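Local coordinates for salivary protein FS50 (Xenopsylla cheopis, PDB 5K6D) that inhibits the host voltage-gated sodium channel Nav1.5 as a secreted salivary toxin, at residues A26-Q31 and D46-G51. Sequence-based numbering, arbitrary orientation.
Sequences ATAKGQ and DKHCTG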
ATOM      1  N   ALA A  26       0.498   4.959  -3.825  1.00  8.57           N
ATOM      2  CA  ALA A  26       0.798   5.128  -2.407  1.00  8.60           C
ATOM      3  C   ALA A  26       1.656   3.972  -1.925  1.00  6.51           C
ATOM      4  O   ALA A  26       1.295   2.802  -2.114  1.00  7.70           O
ATOM      5  CB  ALA A  26      -0.472   5.211  -1.597  1.00 10.09           C
ATOM      6  N   THR A  27       2.771   4.284  -1.278  1.00  7.46           N
ATOM      7  CA  THR A  27       3.595   3.236  -0.703  1.00  7.50           C
ATOM      8  C   THR A  27       3.099   2.878   0.691  1.00  6.39           C
ATOM      9  O   THR A  27       3.253   3.650   1.645  1.00  7.07           O
ATOM     10  CB  THR A  27       5.056   3.650  -0.629  1.00  7.88           C
ATOM     11  OG1 THR A  27       5.521   3.949  -1.952  1.00  9.37           O
ATOM     12  CG2 THR A  27       5.893   2.528  -0.027  1.00 10.05           C
ATOM     13  N   ALA A  28       2.472   1.712   0.789  1.00  6.11           N
ATOM     14  CA  ALA A  28       2.040   1.152   2.061  1.00  6.77           C
ATOM     15  C   ALA A  28       3.188   0.311   2.589  1.00  6.55           C
ATOM     16  O   ALA A  28       3.327  -0.875   2.272  1.00  6.98           O
ATOM     17  CB  ALA A  28       0.776   0.340   1.889  1.00  6.99           C
ATOM     18  N   LYS A  29       4.038   0.964   3.359  1.00  7.90           N
ATOM     19  CA  LYS A  29       5.276   0.372   3.812  1.00  9.48           C
ATOM     20  C   LYS A  29       5.046  -0.913   4.601  1.00  9.38           C
ATOM     21  O   LYS A  29       4.179  -0.970   5.481  1.00  9.63           O
ATOM     22  CB  LYS A  29       6.035   1.372   4.674  1.00 11.26           C
ATOM     23  CG  LYS A  29       7.405   0.904   5.105  1.00 14.45           C
ATOM     24  CD  LYS A  29       8.108   1.992   5.895  1.00 16.68           C
ATOM     25  CE  LYS A  29       9.513   1.582   6.302  1.00 20.82           C
ATOM     26  NZ  LYS A  29      10.404   1.403   5.121  1.00 22.74           N
ATOM     27  N   GLY A  30       5.825  -1.939   4.279  1.00  9.71           N
ATOM     28  CA  GLY A  30       5.882  -3.151   5.078  1.00  9.24           C
ATOM     29  C   GLY A  30       4.743  -4.145   4.973  1.00  9.03           C
ATOM     30  O   GLY A  30       4.818  -5.217   5.579  1.00 10.03           O
ATOM     31  N   GLN A  31       3.701  -3.847   4.203  1.00  8.58           N
ATOM     32  CA  GLN A  31       2.528  -4.723   4.222  1.00  8.42           C
ATOM     33  C   GLN A  31       2.811  -6.089   3.603  1.00  8.53           C
ATOM     34  O   GLN A  31       2.088  -7.045   3.872  1.00  9.57           O
ATOM     35  CB  GLN A  31       1.338  -4.083   3.507  1.00  8.30           C
ATOM     36  CG  GLN A  31       0.838  -2.792   4.137  1.00  8.24           C
ATOM     37  CD  GLN A  31       0.217  -3.005   5.498  1.00  9.07           C
ATOM     38  OE1 GLN A  31      -0.387  -4.053   5.766  1.00 10.42           O
ATOM     39  NE2 GLN A  31       0.371  -2.030   6.377  1.00  9.62           N
ATOM     40  N   ASP A  46      -3.873  -5.933  -1.209  1.00  6.72           N
ATOM     41  CA  ASP A  46      -5.025  -5.380  -1.890  1.00  7.07           C
ATOM     42  C   ASP A  46      -6.043  -4.821  -0.903  1.00  6.25           C
ATOM     43  O   ASP A  46      -6.589  -3.743  -1.118  1.00  7.13           O
ATOM     44  CB  ASP A  46      -5.677  -6.410  -2.799  1.00  9.62           C
ATOM     45  CG  ASP A  46      -6.551  -5.758  -3.835  1.00 10.97           C
ATOM     46  OD1 ASP A  46      -6.004  -5.133  -4.772  1.00 13.62           O
ATOM     47  OD2 ASP A  46      -7.777  -5.821  -3.689  1.00 13.86           O
ATOM     48  N   LYS A  47      -6.287  -5.547   0.185  1.00  6.57           N
ATOM     49  CA  LYS A  47      -7.246  -5.097   1.186  1.00  5.76           C
ATOM     50  C   LYS A  47      -6.742  -3.886   1.971  1.00  5.87           C
ATOM     51  O   LYS A  47      -7.521  -2.994   2.295  1.00  6.27           O
ATOM     52  CB  LYS A  47      -7.589  -6.247   2.132  1.00  6.63           C
ATOM     53  CG  LYS A  47      -8.420  -5.868   3.357  1.00  8.81           C
ATOM     54  CD  LYS A  47      -9.746  -5.168   3.068  1.00  9.31           C
ATOM     55  CE  LYS A  47     -10.718  -6.030   2.291  1.00 10.19           C
ATOM     56  NZ  LYS A  47     -12.106  -5.476   2.366  1.00 10.58           N
ATOM     57  N   HIS A  48      -5.457  -3.835   2.295  1.00  5.89           N
ATOM     58  CA  HIS A  48      -4.930  -2.620   2.908  1.00  5.93           C
ATOM     59  C   HIS A  48      -5.164  -1.433   1.971  1.00  5.81           C
ATOM     60  O   HIS A  48      -5.589  -0.350   2.395  1.00  6.62           O
ATOM     61  CB  HIS A  48      -3.445  -2.786   3.239  1.00  6.75           C
ATOM     62  CG  HIS A  48      -2.838  -1.586   3.885  1.00  6.03           C
ATOM     63  ND1 HIS A  48      -2.957  -1.307   5.233  1.00  7.34           N
ATOM     64  CD2 HIS A  48      -2.134  -0.566   3.341  1.00  6.81           C
ATOM     65  CE1 HIS A  48      -2.331  -0.170   5.487  1.00  7.34           C
ATOM     66  NE2 HIS A  48      -1.824   0.297   4.358  1.00  8.24           N
ATOM     67  N   CYS A  49      -4.928  -1.652   0.688  1.00  5.82           N
ATOM     68  CA  CYS A  49      -5.104  -0.589  -0.289  1.00  5.83           C
ATOM     69  C   CYS A  49      -6.545  -0.126  -0.413  1.00  6.66           C
ATOM     70  O   CYS A  49      -6.804   1.076  -0.449  1.00  7.09           O
ATOM     71  CB  CYS A  49      -4.587  -1.025  -1.658  1.00  6.15           C
ATOM     72  SG  CYS A  49      -2.798  -1.264  -1.697  1.00  7.40           S
ATOM     73  N   THR A  50      -7.491  -1.059  -0.488  1.00  6.68           N
ATOM     74  CA  THR A  50      -8.886  -0.654  -0.640  1.00  7.82           C
ATOM     75  C   THR A  50      -9.508  -0.228   0.690  1.00  7.64           C
ATOM     76  O   THR A  50     -10.323   0.700   0.734  1.00  9.65           O
ATOM     77  CB  THR A  50      -9.755  -1.771  -1.239  1.00  8.18           C
ATOM     78  OG1 THR A  50      -9.735  -2.912  -0.369  1.00  8.46           O
ATOM     79  CG2 THR A  50      -9.265  -2.168  -2.636  1.00 10.59           C
ATOM     80  N   GLY A  51      -9.139  -0.909   1.774  1.00  7.18           N
ATOM     81  CA  GLY A  51      -9.786  -0.693   3.050  1.00  8.43           C
ATOM     82  C   GLY A  51      -9.178   0.375   3.927  1.00  7.75           C
ATOM     83  O   GLY A  51      -9.870   0.928   4.777  1.00  9.80           O
TER
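The side-chain amide of Q31 lies flat over one face of the H48 imidazole. The two planes are only 10° apart. NE2 of Q31 sits toward the rim of the ring, 3.4 Å from CE1 of H48, and the amide carbon CD lies 3.6 Å from ND1 of H48. The CG methylene of Q31 lies over the same face: it makes a CH-pi contact, 3.9 Å from the centroid of the H48 ring and almost along the ring normal. Chi1 of Q31 puts CG over the ring, and the bend at chi2 (-67°) folds the amide back over the same face. A28 adds the second contact. Its CB approaches the ring obliquely and comes within 3.4 Å of CD2 of H48. No hydrogen bond joins the two segments.

The contact sets helix 38-51 against the edge strand 26-28 of a three-stranded antiparallel sheet. This is the cysteine-stabilised alpha-beta motif: C45 and C49, one turn apart on the helix, form disulfides with C73 and C75, respectively, of the central strand 73-76. Strand 26-28 pairs with that central strand through backbone hydrogen bonds of A26 with C75 and of A28 with C73.

H48 extends from the helix with CG anti to its backbone N (chi1 -179°), which carries the ring across to the strand. The ring is also fixed at its polar end, where NE2 hydrogen-bonds to the carbonyl O of C8. Q31 is placed by the type II turn A28-Q31 that follows the strand. G30 takes the positive phi of that turn, and its N is held by OD1 of D72.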